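Local coordinates for protein Fe-superoxide dismutase homolog (Plasmodium berghei, PDB 2A03) that probably destroys superoxide radicals, converting them to hydrogen peroxide and oxygen at a metal centre, at residues Pro25-Glu30 with Trp188-Trp193; Thr62-Glu67 with Asn74-Ile79; Glu103-Asp108 with Gly132-Asn137; Val143-His148 with Glu156-Pro161. All coordinates share one frame; numbering follows the deposited sequence. Where two conformers were deposited one is given.

Contact 1. Residues Pro25-Glu30 with Trp188-Trp193; sequences PHISEE and WNLVNW. With ZN (zinc ion), chain D.
The imidazole of H26 lies beneath the side chain of N189, whose CB sits over the middle of the ring, 3.5 Å from the centroid and 13° off the ring normal, a CH-pi contact. Beyond CB the N189 amide leans over the ND1-CE1 side of the ring, its plane tilted 27° from the imidazole. N189 ND2 comes within 3.4 Å of H26 ND1 without bonding to it, since both are donors; the amide instead makes a weak hydrogen bond back to A186 O. The opposite ring face has P25 CD above it. With chi1 at -48°, the H26 ring hangs beside its own backbone N and presents NE2 to a zinc ion, 2.3 Å away. Two waters also bind the zinc; water 1 donates a hydrogen bond of 2.8 Å to N189 O, so the ion connects both segments through a histidine on one and a solvent-bridged carbonyl on the other. This zinc is distinct from the manganese held by H35, H82, D166 and H170.

L190, buried, touches both H26 and I27. Its CD2 meets H26 CD2 obliquely at 3.6 Å, while its other branch, CD1, packs on I27 CD1 at 3.5 Å. Further out, Y176 OH hydrogen-bonds H26 O, and S28 N-caps helix 29-51 through OG to T31 N.

The contact thus joins the turn leading into helix 29-51 to the link between helices 180-187 and 193-204, with A186 of helix 180-187 touching H26 and Y183 touching I27.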
loop_
_atom_site.group_PDB
_atom_site.type_symbol
_atom_site.label_atom_id
_atom_site.label_comp_id
_atom_site.label_asym_id
_atom_site.label_seq_id
_atom_site.Cartn_x
_atom_site.Cartn_y
_atom_site.Cartn_z
ATOM N N PRO A 25 -19.242 -6.543 -13.315
ATOM C CA PRO A 25 -17.856 -7.039 -13.303
ATOM C C PRO A 25 -16.838 -5.966 -12.934
ATOM O O PRO A 25 -15.650 -6.268 -12.861
ATOM C CB PRO A 25 -17.623 -7.432 -14.756
ATOM C CG PRO A 25 -18.420 -6.397 -15.509
ATOM C CD PRO A 25 -19.672 -6.192 -14.680
ATOM N N HIS A 26 -17.297 -4.736 -12.711
ATOM C CA HIS A 26 -16.408 -3.631 -12.435
ATOM C C HIS A 26 -15.591 -3.850 -11.161
ATOM O O HIS A 26 -14.363 -3.732 -11.180
ATOM C CB HIS A 26 -17.218 -2.356 -12.320
ATOM C CG HIS A 26 -18.185 -2.181 -13.443
ATOM N ND1 HIS A 26 -17.794 -2.197 -14.764
ATOM C CD2 HIS A 26 -19.531 -2.039 -13.444
ATOM C CE1 HIS A 26 -18.856 -2.030 -15.527
ATOM N NE2 HIS A 26 -19.918 -1.926 -14.751
ATOM N N ILE A 27 -16.284 -4.128 -10.058
ATOM C CA ILE A 27 -15.641 -4.665 -8.863
ATOM C C ILE A 27 -16.347 -5.999 -8.554
ATOM O O ILE A 27 -17.587 -6.076 -8.476
ATOM C CB ILE A 27 -15.655 -3.676 -7.673
ATOM C CG1 ILE A 27 -14.889 -2.393 -8.039
ATOM C CG2 ILE A 27 -15.000 -4.287 -6.435
ATOM C CD1 ILE A 27 -15.138 -1.220 -7.091
ATOM N N SER A 28 -15.553 -7.056 -8.434
ATOM C CA SER A 28 -16.116 -8.381 -8.224
ATOM C C SER A 28 -16.749 -8.591 -6.837
ATOM O O SER A 28 -16.454 -7.882 -5.860
ATOM C CB SER A 28 -15.068 -9.470 -8.491
ATOM O OG SER A 28 -14.208 -9.627 -7.389
ATOM N N GLU A 29 -17.630 -9.579 -6.797
ATOM C CA GLU A 29 -18.224 -10.084 -5.572
ATOM C C GLU A 29 -17.171 -10.496 -4.562
ATOM O O GLU A 29 -17.261 -10.127 -3.385
ATOM C CB GLU A 29 -19.134 -11.260 -5.880
ATOM C CG GLU A 29 -19.978 -11.679 -4.717
ATOM C CD GLU A 29 -20.683 -12.995 -4.970
ATOM O OE1 GLU A 29 -20.005 -14.053 -5.017
ATOM O OE2 GLU A 29 -21.914 -12.974 -5.117
ATOM N N GLU A 30 -16.167 -11.233 -5.021
ATOM C CA GLU A 30 -15.080 -11.620 -4.150
ATOM C C GLU A 30 -14.344 -10.404 -3.559
ATOM O O GLU A 30 -14.004 -10.397 -2.369
ATOM C CB GLU A 30 -14.104 -12.534 -4.883
ATOM C CG GLU A 30 -12.906 -12.957 -4.039
ATOM C CD GLU A 30 -11.955 -13.868 -4.791
ATOM O OE1 GLU A 30 -12.202 -14.127 -5.997
ATOM O OE2 GLU A 30 -10.965 -14.323 -4.163
ATOM N N TRP A 188 -15.413 4.205 -13.024
ATOM C CA TRP A 188 -16.302 5.240 -13.582
ATOM C C TRP A 188 -17.708 4.708 -13.918
ATOM O O TRP A 188 -18.673 5.489 -13.992
ATOM C CB TRP A 188 -15.690 5.914 -14.791
ATOM C CG TRP A 188 -14.499 6.725 -14.433
ATOM C CD1 TRP A 188 -13.209 6.393 -14.651
ATOM C CD2 TRP A 188 -14.488 8.003 -13.793
ATOM N NE1 TRP A 188 -12.381 7.374 -14.190
ATOM C CE2 TRP A 188 -13.136 8.380 -13.648
ATOM C CE3 TRP A 188 -15.486 8.868 -13.325
ATOM C CZ2 TRP A 188 -12.745 9.597 -13.051
ATOM C CZ3 TRP A 188 -15.104 10.068 -12.725
ATOM C CH2 TRP A 188 -13.742 10.421 -12.593
ATOM N N ASN A 189 -17.820 3.386 -14.071
ATOM C CA ASN A 189 -19.116 2.732 -14.267
ATOM C C ASN A 189 -19.922 2.616 -12.969
ATOM O O ASN A 189 -21.094 2.244 -13.002
ATOM C CB ASN A 189 -18.938 1.335 -14.872
ATOM C CG ASN A 189 -18.322 1.380 -16.243
ATOM O OD1 ASN A 189 -18.866 1.997 -17.139
ATOM N ND2 ASN A 189 -17.173 0.755 -16.404
ATOM N N LEU A 190 -19.284 2.946 -11.851
ATOM C CA LEU A 190 -19.872 2.723 -10.524
ATOM C C LEU A 190 -20.195 4.002 -9.747
ATOM O O LEU A 190 -20.981 3.972 -8.801
ATOM C CB LEU A 190 -18.915 1.870 -9.679
ATOM C CG LEU A 190 -18.676 0.452 -10.195
ATOM C CD1 LEU A 190 -17.720 -0.302 -9.297
ATOM C CD2 LEU A 190 -19.993 -0.291 -10.335
ATOM N N VAL A 191 -19.574 5.107 -10.140
ATOM C CA VAL A 191 -19.629 6.342 -9.379
ATOM C C VAL A 191 -21.069 6.814 -9.160
ATOM O O VAL A 191 -21.863 6.903 -10.091
ATOM C CB VAL A 191 -18.704 7.471 -9.974
ATOM C CG1 VAL A 191 -19.026 7.741 -11.394
ATOM C CG2 VAL A 191 -18.858 8.750 -9.170
ATOM N N ASN A 192 -21.387 7.057 -7.890
ATOM C CA ASN A 192 -22.726 7.414 -7.432
ATOM C C ASN A 192 -22.923 8.933 -7.403
ATOM O O ASN A 192 -22.578 9.598 -6.422
ATOM C CB ASN A 192 -22.937 6.820 -6.029
ATOM C CG ASN A 192 -24.389 6.859 -5.582
ATOM O OD1 ASN A 192 -25.154 7.740 -5.964
ATOM N ND2 ASN A 192 -24.764 5.904 -4.756
ATOM N N TRP A 193 -23.478 9.475 -8.489
ATOM C CA TRP A 193 -23.708 10.911 -8.615
ATOM C C TRP A 193 -24.769 11.423 -7.643
ATOM O O TRP A 193 -24.755 12.604 -7.281
ATOM C CB TRP A 193 -24.065 11.294 -10.072
ATOM C CG TRP A 193 -22.951 10.979 -11.044
ATOM C CD1 TRP A 193 -22.994 10.108 -12.090
ATOM C CD2 TRP A 193 -21.627 11.537 -11.038
ATOM N NE1 TRP A 193 -21.778 10.083 -12.736
ATOM C CE2 TRP A 193 -20.923 10.953 -12.115
ATOM C CE3 TRP A 193 -20.971 12.470 -10.226
ATOM C CZ2 TRP A 193 -19.595 11.271 -12.407
ATOM C CZ3 TRP A 193 -19.653 12.792 -10.513
ATOM C CH2 TRP A 193 -18.971 12.185 -11.596
HETATM ZN ZN ZN D . -22.155 -1.333 -15.097
HETATM O O HOH W 1 -22.638 1.110 -15.019
HETATM O O HOH W 2 -21.217 -1.113 -17.164
#

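Contact 2. Residues Thr62-Glu67 with Asn74-Ile79; sequences TDILKE and NNAAQI
L65 lays its CD2 methyl over the backbone joining A76 to A77, 3.6 Å from A76 C and 3.5 Å from A77 N. One branch of the leucine does all this touching: the same CD2 is 3.7 Å from A76 CB and, more loosely, 4.2 Å from A77 CB. L65 leaves its backbone across the line to the other helix; with CG anti to the carbonyl carbon (chi1 -71°) and chi2 extended, the end of the chain swings over to it. I64, one residue earlier, does point at its partner and adds its CG2 branch, 3.9 Å from A76 CB. The A76 methyl is therefore met by two methyls, one from each of two consecutive residues.

The short axes of 62-67 and 74-79 pass 9.3 Å apart, their N-to-C directions 128° apart, as the chain turns back from helix 61-67 into helix 70-87. Around the touching methyls, L65 also rests on F73 and W80, I64 on I72 and I11, and L61 reaches A76 and I79. On another side of helix 70-87, Q78 hydrogen-bonds Y43, and Q78 O receives a bond from ND1 of the metal ligand H82.

No hydrogen bond or salt bridge crosses between the two segments. Their contact is van der Waals throughout, methyls against alanine methyls and one peptide group, with no directional bond to set it, and the small alanine methyls let L65 come right down onto the helix backbone.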
loop_
_atom_site.group_PDB
_atom_site.type_symbol
_atom_site.label_atom_id
_atom_site.label_comp_id
_atom_site.label_asym_id
_atom_site.label_seq_id
_atom_site.Cartn_x
_atom_site.Cartn_y
_atom_site.Cartn_z
ATOM N N THR A 62 -16.786 9.809 15.202
ATOM C CA THR A 62 -16.576 11.263 15.088
ATOM C C THR A 62 -15.669 11.855 16.172
ATOM O O THR A 62 -14.702 12.555 15.869
ATOM C CB THR A 62 -17.931 11.998 15.107
ATOM O OG1 THR A 62 -18.729 11.529 14.012
ATOM C CG2 THR A 62 -17.742 13.509 14.995
ATOM N N ASP A 63 -15.990 11.597 17.434
ATOM C CA ASP A 63 -15.141 12.072 18.536
ATOM C C ASP A 63 -13.700 11.547 18.368
ATOM O O ASP A 63 -12.737 12.304 18.468
ATOM C CB ASP A 63 -15.717 11.631 19.888
ATOM C CG ASP A 63 -16.911 12.499 20.359
ATOM O OD1 ASP A 63 -17.165 13.565 19.755
ATOM O OD2 ASP A 63 -17.585 12.110 21.358
ATOM N N ILE A 64 -13.563 10.253 18.094
ATOM C CA ILE A 64 -12.251 9.624 17.977
ATOM C C ILE A 64 -11.438 10.192 16.796
ATOM O O ILE A 64 -10.232 10.410 16.903
ATOM C CB ILE A 64 -12.402 8.082 17.866
ATOM C CG1 ILE A 64 -12.888 7.510 19.202
ATOM C CG2 ILE A 64 -11.084 7.414 17.434
ATOM C CD1 ILE A 64 -13.338 6.055 19.139
ATOM N N LEU A 65 -12.107 10.456 15.679
ATOM C CA LEU A 65 -11.443 11.074 14.531
ATOM C C LEU A 65 -10.863 12.464 14.835
ATOM O O LEU A 65 -9.808 12.817 14.335
ATOM C CB LEU A 65 -12.395 11.150 13.332
ATOM C CG LEU A 65 -12.728 9.807 12.670
ATOM C CD1 LEU A 65 -13.962 9.941 11.761
ATOM C CD2 LEU A 65 -11.553 9.283 11.893
ATOM N N LYS A 66 -11.539 13.253 15.652
ATOM C CA LYS A 66 -11.024 14.580 15.961
ATOM C C LYS A 66 -9.920 14.542 17.046
ATOM O O LYS A 66 -9.019 15.377 17.049
ATOM C CB LYS A 66 -12.179 15.515 16.359
ATOM N N GLU A 67 -9.952 13.558 17.939
ATOM C CA GLU A 67 -9.009 13.542 19.061
ATOM C C GLU A 67 -7.741 12.692 18.831
ATOM O O GLU A 67 -6.634 13.116 19.172
ATOM C CB GLU A 67 -9.739 13.071 20.328
ATOM C CG GLU A 67 -11.004 13.894 20.647
ATOM C CD GLU A 67 -11.859 13.292 21.763
ATOM O OE1 GLU A 67 -11.343 12.405 22.499
ATOM O OE2 GLU A 67 -13.038 13.720 21.906
ATOM N N ASN A 74 -5.597 5.801 12.469
ATOM C CA ASN A 74 -5.534 5.046 11.229
ATOM C C ASN A 74 -6.727 4.121 11.075
ATOM O O ASN A 74 -7.370 4.074 10.023
ATOM C CB ASN A 74 -4.224 4.264 11.127
ATOM C CG ASN A 74 -3.063 5.158 10.856
ATOM O OD1 ASN A 74 -3.249 6.292 10.407
ATOM N ND2 ASN A 74 -1.852 4.676 11.130
ATOM N N ASN A 75 -7.053 3.399 12.128
ATOM C CA ASN A 75 -8.174 2.482 12.040
ATOM C C ASN A 75 -9.490 3.228 11.928
ATOM O O ASN A 75 -10.353 2.840 11.142
ATOM C CB ASN A 75 -8.150 1.473 13.197
ATOM C CG ASN A 75 -7.081 0.406 12.984
ATOM O OD1 ASN A 75 -7.314 -0.590 12.303
ATOM N ND2 ASN A 75 -5.892 0.637 13.530
ATOM N N ALA A 76 -9.621 4.311 12.684
ATOM C CA ALA A 76 -10.858 5.088 12.696
ATOM C C ALA A 76 -11.097 5.747 11.348
ATOM O O ALA A 76 -12.221 5.720 10.814
ATOM C CB ALA A 76 -10.805 6.140 13.782
ATOM N N ALA A 77 -10.038 6.357 10.823
ATOM C CA ALA A 77 -10.075 7.020 9.537
ATOM C C ALA A 77 -10.407 6.036 8.429
ATOM O O ALA A 77 -11.189 6.355 7.547
ATOM C CB ALA A 77 -8.771 7.678 9.262
ATOM N N GLN A 78 -9.826 4.840 8.482
ATOM C CA GLN A 78 -10.101 3.832 7.456
ATOM C C GLN A 78 -11.546 3.368 7.519
ATOM O O GLN A 78 -12.136 3.051 6.485
ATOM C CB GLN A 78 -9.126 2.634 7.544
ATOM C CG GLN A 78 -7.705 2.956 7.013
ATOM C CD GLN A 78 -7.666 3.175 5.493
ATOM O OE1 GLN A 78 -7.975 4.258 5.000
ATOM N NE2 GLN A 78 -7.281 2.135 4.749
ATOM N N ILE A 79 -12.125 3.332 8.714
ATOM C CA ILE A 79 -13.541 2.997 8.835
ATOM C C ILE A 79 -14.362 4.043 8.065
ATOM O O ILE A 79 -15.229 3.700 7.251
ATOM C CB ILE A 79 -14.015 2.961 10.308
ATOM C CG1 ILE A 79 -13.267 1.893 11.110
ATOM C CG2 ILE A 79 -15.516 2.711 10.375
ATOM C CD1 ILE A 79 -13.542 1.940 12.618
#

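Contact 3. Residues Glu103-Asp108 with Gly132-Asn137; sequences EKIQED and GWLALN
K104 NZ has two partners: N140 O, which it hydrogen-bonds in the loop between strands 130-136 and 142-148, and D108 OD2, one turn along its own helix, in a weak salt bridge of 3.4 Å. D108 OD2 in addition accepts a bond from L142 N, so the pair ties the helix to this loop and to the first residue of strand 142-148. The lysine chain gets there by a bend: CG leaves anti to the backbone N (chi1 -164°) and chi2 turns at 70°, which lays the aliphatic part across L136. There K104 CE meets L136 CD1 at 3.9 Å, the two side chains crossing at about a right angle.

The second touch is looser. I105 CD1 faces L134 CD2 at 4.4 Å, and the isoleucine is also in contact with L142 and W193. L134 and L136, alternate residues of the strand, thus present their methyls to consecutive residues of the helix, and no hydrogen bond passes directly between the two segments.

Helix 100-109 packs in this way on one face of the central strand 130-136 of the antiparallel sheet, with strand 142-148 on one flank and 160-166 on the other. Helix 193-204 joins them, placing L200 on K104 and A203 and L204 on L136.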
loop_
_atom_site.group_PDB
_atom_site.type_symbol
_atom_site.label_atom_id
_atom_site.label_comp_id
_atom_site.label_asym_id
_atom_site.label_seq_id
_atom_site.Cartn_x
_atom_site.Cartn_y
_atom_site.Cartn_z
ATOM N N GLU A 103 -23.370 20.560 -13.225
ATOM C CA GLU A 103 -23.083 21.990 -13.355
ATOM C C GLU A 103 -21.741 22.353 -12.734
ATOM O O GLU A 103 -20.925 23.044 -13.343
ATOM C CB GLU A 103 -24.137 22.856 -12.650
ATOM C CG GLU A 103 -25.579 22.601 -13.030
ATOM C CD GLU A 103 -26.510 23.752 -12.645
ATOM O OE1 GLU A 103 -26.035 24.899 -12.473
ATOM O OE2 GLU A 103 -27.729 23.521 -12.552
ATOM N N LYS A 104 -21.563 21.911 -11.492
ATOM C CA LYS A 104 -20.405 22.236 -10.666
ATOM C C LYS A 104 -19.083 21.715 -11.260
ATOM O O LYS A 104 -18.086 22.442 -11.306
ATOM C CB LYS A 104 -20.621 21.670 -9.258
ATOM C CG LYS A 104 -19.705 22.239 -8.195
ATOM C CD LYS A 104 -20.032 23.699 -7.882
ATOM C CE LYS A 104 -19.187 24.175 -6.699
ATOM N NZ LYS A 104 -18.735 25.554 -6.893
ATOM N N ILE A 105 -19.080 20.477 -11.742
ATOM C CA ILE A 105 -17.895 19.915 -12.411
ATOM C C ILE A 105 -17.587 20.644 -13.738
ATOM O O ILE A 105 -16.439 20.976 -14.029
ATOM C CB ILE A 105 -18.075 18.408 -12.658
ATOM C CG1 ILE A 105 -18.047 17.661 -11.326
ATOM C CG2 ILE A 105 -16.994 17.869 -13.602
ATOM C CD1 ILE A 105 -18.247 16.142 -11.446
ATOM N N GLN A 106 -18.631 20.896 -14.524
ATOM C CA GLN A 106 -18.512 21.680 -15.745
ATOM C C GLN A 106 -17.844 23.012 -15.508
ATOM O O GLN A 106 -16.989 23.428 -16.278
ATOM C CB GLN A 106 -19.893 21.962 -16.345
ATOM C CG GLN A 106 -20.440 20.756 -17.004
ATOM C CD GLN A 106 -21.862 20.888 -17.448
ATOM O OE1 GLN A 106 -22.373 19.945 -18.015
ATOM N NE2 GLN A 106 -22.513 22.056 -17.221
ATOM N N GLU A 107 -18.271 23.689 -14.456
ATOM C CA GLU A 107 -17.740 24.994 -14.139
ATOM C C GLU A 107 -16.306 24.932 -13.621
ATOM O O GLU A 107 -15.462 25.720 -14.028
ATOM C CB GLU A 107 -18.624 25.664 -13.096
ATOM C CG GLU A 107 -18.258 27.108 -12.829
ATOM C CD GLU A 107 -18.293 27.980 -14.095
ATOM O OE1 GLU A 107 -19.138 27.730 -14.992
ATOM O OE2 GLU A 107 -17.474 28.918 -14.176
ATOM N N ASP A 108 -16.038 23.996 -12.714
ATOM C CA ASP A 108 -14.787 24.007 -11.971
ATOM C C ASP A 108 -13.672 23.294 -12.708
ATOM O O ASP A 108 -12.512 23.507 -12.404
ATOM C CB ASP A 108 -15.001 23.405 -10.577
ATOM C CG ASP A 108 -15.825 24.318 -9.680
ATOM O OD1 ASP A 108 -16.089 25.468 -10.098
ATOM O OD2 ASP A 108 -16.232 23.894 -8.581
ATOM N N GLY A 132 -7.986 8.818 -3.654
ATOM C CA GLY A 132 -8.272 10.029 -4.419
ATOM C C GLY A 132 -9.615 10.587 -3.982
ATOM O O GLY A 132 -10.514 9.837 -3.618
ATOM N N TRP A 133 -9.740 11.907 -4.018
ATOM C CA TRP A 133 -10.928 12.594 -3.536
ATOM C C TRP A 133 -11.357 13.694 -4.478
ATOM O O TRP A 133 -10.525 14.474 -4.961
ATOM C CB TRP A 133 -10.666 13.254 -2.179
ATOM C CG TRP A 133 -10.121 12.330 -1.130
ATOM C CD1 TRP A 133 -8.805 12.031 -0.904
ATOM C CD2 TRP A 133 -10.874 11.618 -0.139
ATOM N NE1 TRP A 133 -8.700 11.159 0.147
ATOM C CE2 TRP A 133 -9.949 10.901 0.648
ATOM C CE3 TRP A 133 -12.246 11.517 0.161
ATOM C CZ2 TRP A 133 -10.345 10.070 1.708
ATOM C CZ3 TRP A 133 -12.645 10.694 1.225
ATOM C CH2 TRP A 133 -11.699 9.979 1.979
ATOM N N LEU A 134 -12.661 13.742 -4.740
ATOM C CA LEU A 134 -13.310 14.964 -5.182
ATOM C C LEU A 134 -13.780 15.684 -3.919
ATOM O O LEU A 134 -14.458 15.087 -3.073
ATOM C CB LEU A 134 -14.498 14.670 -6.084
ATOM C CG LEU A 134 -15.289 15.901 -6.552
ATOM C CD1 LEU A 134 -14.398 16.937 -7.264
ATOM C CD2 LEU A 134 -16.397 15.462 -7.479
ATOM N N ALA A 135 -13.395 16.948 -3.775
ATOM C CA ALA A 135 -13.715 17.693 -2.568
ATOM C C ALA A 135 -14.075 19.150 -2.857
ATOM O O ALA A 135 -13.639 19.726 -3.853
ATOM C CB ALA A 135 -12.530 17.629 -1.585
ATOM N N LEU A 136 -14.881 19.735 -1.973
ATOM C CA LEU A 136 -15.193 21.160 -2.060
ATOM C C LEU A 136 -14.210 21.902 -1.168
ATOM O O LEU A 136 -14.053 21.568 0.013
ATOM C CB LEU A 136 -16.615 21.436 -1.605
ATOM C CG LEU A 136 -17.165 22.820 -1.951
ATOM C CD1 LEU A 136 -17.392 22.979 -3.453
ATOM C CD2 LEU A 136 -18.469 23.048 -1.194
ATOM N N ASN A 137 -13.521 22.886 -1.728
ATOM C CA ASN A 137 -12.539 23.631 -0.939
ATOM C C ASN A 137 -13.197 24.861 -0.326
ATOM O O ASN A 137 -14.375 25.140 -0.588
ATOM C CB ASN A 137 -11.287 23.983 -1.764
ATOM C CG ASN A 137 -11.519 25.121 -2.753
ATOM O OD1 ASN A 137 -12.570 25.746 -2.769
ATOM N ND2 ASN A 137 -10.519 25.392 -3.578
#

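Contact 4. Residues Val143-His148 with Glu156-Pro161; sequences VILQTH and ENTGIP
Two waters carry the polar link between strand 142-148 and the carboxylate of E156. Water 3 donates to Q146 O at 2.8 Å and to E156 OE1 at 2.7 Å; water 4 donates to E156 OE2 at 2.7 Å and accepts from H148 N at 2.9 Å. Each carboxylate oxygen thus has its own bridge to the strand backbone, which helps fix the rotation of the group, and no direct hydrogen bond joins the segments.

Van der Waals contacts fill in between. T147 CG2 approaches the oxygen end of the same carboxylate obliquely, 3.4 Å from E156 OE2. The hydroxyl of T147 is placed between the backbone N and the carbonyl carbon (chi1 61°), where it meets G151 O and W133 NE1, leaving CG2 to face the glutamate. Farther along, L145 CD1 touches T158 OG1 at 3.7 Å as the two side chains run past each other in opposite directions; T158 OG1 makes a weak hydrogen bond to P153 O.

Strands 142-148 and 160-166 are the two outer strands of the three-stranded antiparallel sheet, separated by 130-136. The contact therefore closes the loop that connects them, by water bridges at E156 and direct touches at T147 and L145, in the alpha/beta C-terminal domain of the iron/manganese superoxide dismutases.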
loop_
_atom_site.group_PDB
_atom_site.type_symbol
_atom_site.label_atom_id
_atom_site.label_comp_id
_atom_site.label_asym_id
_atom_site.label_seq_id
_atom_site.Cartn_x
_atom_site.Cartn_y
_atom_site.Cartn_z
ATOM N N VAL A 143 -12.214 20.477 -6.023
ATOM C CA VAL A 143 -10.804 20.223 -6.240
ATOM C C VAL A 143 -10.547 18.728 -6.202
ATOM O O VAL A 143 -11.320 17.964 -5.612
ATOM C CB VAL A 143 -9.893 20.970 -5.197
ATOM C CG1 VAL A 143 -9.879 22.437 -5.465
ATOM C CG2 VAL A 143 -10.352 20.717 -3.762
ATOM N N ILE A 144 -9.470 18.309 -6.862
ATOM C CA ILE A 144 -9.037 16.924 -6.797
ATOM C C ILE A 144 -7.946 16.840 -5.743
ATOM O O ILE A 144 -7.023 17.653 -5.743
ATOM C CB ILE A 144 -8.511 16.435 -8.153
ATOM C CG1 ILE A 144 -9.682 16.167 -9.107
ATOM C CG2 ILE A 144 -7.672 15.182 -7.998
ATOM C CD1 ILE A 144 -9.270 16.159 -10.552
ATOM N N LEU A 145 -8.063 15.870 -4.831
ATOM C CA LEU A 145 -7.052 15.686 -3.782
ATOM C C LEU A 145 -6.664 14.237 -3.686
ATOM O O LEU A 145 -7.424 13.335 -4.086
ATOM C CB LEU A 145 -7.570 16.153 -2.422
ATOM C CG LEU A 145 -8.100 17.591 -2.309
ATOM C CD1 LEU A 145 -8.878 17.779 -1.043
ATOM C CD2 LEU A 145 -6.983 18.619 -2.375
ATOM N N GLN A 146 -5.474 13.997 -3.158
ATOM C CA GLN A 146 -5.058 12.642 -2.861
ATOM C C GLN A 146 -4.430 12.601 -1.480
ATOM O O GLN A 146 -3.842 13.579 -1.023
ATOM C CB GLN A 146 -4.087 12.112 -3.918
ATOM C CG GLN A 146 -2.748 12.855 -3.992
ATOM C CD GLN A 146 -1.857 12.342 -5.121
ATOM O OE1 GLN A 146 -1.560 11.151 -5.214
ATOM N NE2 GLN A 146 -1.418 13.243 -5.966
ATOM N N THR A 147 -4.587 11.461 -0.818
ATOM C CA THR A 147 -4.044 11.250 0.507
ATOM C C THR A 147 -3.361 9.892 0.569
ATOM O O THR A 147 -3.619 9.009 -0.226
ATOM C CB THR A 147 -5.137 11.310 1.595
ATOM O OG1 THR A 147 -6.109 10.276 1.373
ATOM C CG2 THR A 147 -5.804 12.689 1.631
ATOM N N HIS A 148 -2.457 9.770 1.523
ATOM C CA HIS A 148 -1.662 8.583 1.703
ATOM C C HIS A 148 -2.252 7.781 2.843
ATOM O O HIS A 148 -2.669 8.345 3.861
ATOM C CB HIS A 148 -0.224 8.964 2.004
ATOM C CG HIS A 148 0.762 7.923 1.590
ATOM N ND1 HIS A 148 0.785 7.392 0.314
ATOM C CD2 HIS A 148 1.740 7.296 2.282
ATOM C CE1 HIS A 148 1.748 6.494 0.236
ATOM N NE2 HIS A 148 2.343 6.418 1.415
ATOM N N GLU A 156 -7.011 16.473 7.282
ATOM C CA GLU A 156 -5.976 17.347 6.732
ATOM C C GLU A 156 -6.454 18.791 6.516
ATOM O O GLU A 156 -5.663 19.663 6.176
ATOM C CB GLU A 156 -5.446 16.749 5.426
ATOM C CG GLU A 156 -4.758 15.414 5.656
ATOM C CD GLU A 156 -4.241 14.755 4.382
ATOM O OE1 GLU A 156 -4.088 15.461 3.355
ATOM O OE2 GLU A 156 -3.975 13.528 4.425
ATOM N N ASN A 157 -7.750 19.016 6.737
ATOM C CA ASN A 157 -8.389 20.316 6.594
ATOM C C ASN A 157 -8.221 20.938 5.198
ATOM O O ASN A 157 -8.008 22.138 5.063
ATOM C CB ASN A 157 -7.891 21.270 7.683
ATOM C CG ASN A 157 -8.777 22.516 7.830
ATOM O OD1 ASN A 157 -10.014 22.448 7.727
ATOM N ND2 ASN A 157 -8.140 23.661 8.069
ATOM N N THR A 158 -8.357 20.121 4.163
ATOM C CA THR A 158 -8.127 20.573 2.794
ATOM C C THR A 158 -9.408 20.653 1.981
ATOM O O THR A 158 -9.417 21.232 0.898
ATOM C CB THR A 158 -7.187 19.622 2.067
ATOM O OG1 THR A 158 -7.586 18.275 2.358
ATOM C CG2 THR A 158 -5.730 19.844 2.507
ATOM N N GLY A 159 -10.489 20.059 2.473
ATOM C CA GLY A 159 -11.756 20.176 1.764
ATOM C C GLY A 159 -12.851 19.334 2.365
ATOM O O GLY A 159 -12.615 18.535 3.278
ATOM N N ILE A 160 -14.060 19.525 1.852
ATOM C CA ILE A 160 -15.196 18.695 2.220
ATOM C C ILE A 160 -15.362 17.613 1.154
ATOM O O ILE A 160 -15.604 17.923 -0.014
ATOM C CB ILE A 160 -16.487 19.527 2.334
ATOM C CG1 ILE A 160 -16.311 20.629 3.376
ATOM C CG2 ILE A 160 -17.665 18.638 2.709
ATOM C CD1 ILE A 160 -17.390 21.711 3.315
ATOM N N PRO A 161 -15.232 16.343 1.558
ATOM C CA PRO A 161 -15.318 15.223 0.633
ATOM C C PRO A 161 -16.680 15.086 -0.069
ATOM O O PRO A 161 -17.760 15.241 0.561
ATOM C CB PRO A 161 -15.027 13.995 1.523
ATOM C CG PRO A 161 -14.335 14.548 2.742
ATOM C CD PRO A 161 -14.964 15.896 2.934
HETATM O O HOH W 3 -2.612 14.741 1.181
HETATM O O HOH W 4 -2.092 12.011 3.273
#

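How the contacts relate
From the N terminus, 25-30 opens the longest loop, which contact 1 closes only at 188-193, bringing the alpha-hairpin and C-terminal regions together. Everything else happens within that span. Contact 2 closes first, a short turn between helices 61-67 and 70-87, and contacts 3 and 4 follow in series; none of the loops cross. Contact 3 brings helix 100-109 onto strand 130-136, and contact 4 spans from strand 142-148 to the start of 160-166. These two share one sheet and meet directly, A135 O lying 2.7 Å from V143 N. Contact 1 reaches contact 3 where W193 packs on I105, whereas contact 2 touches none of the others.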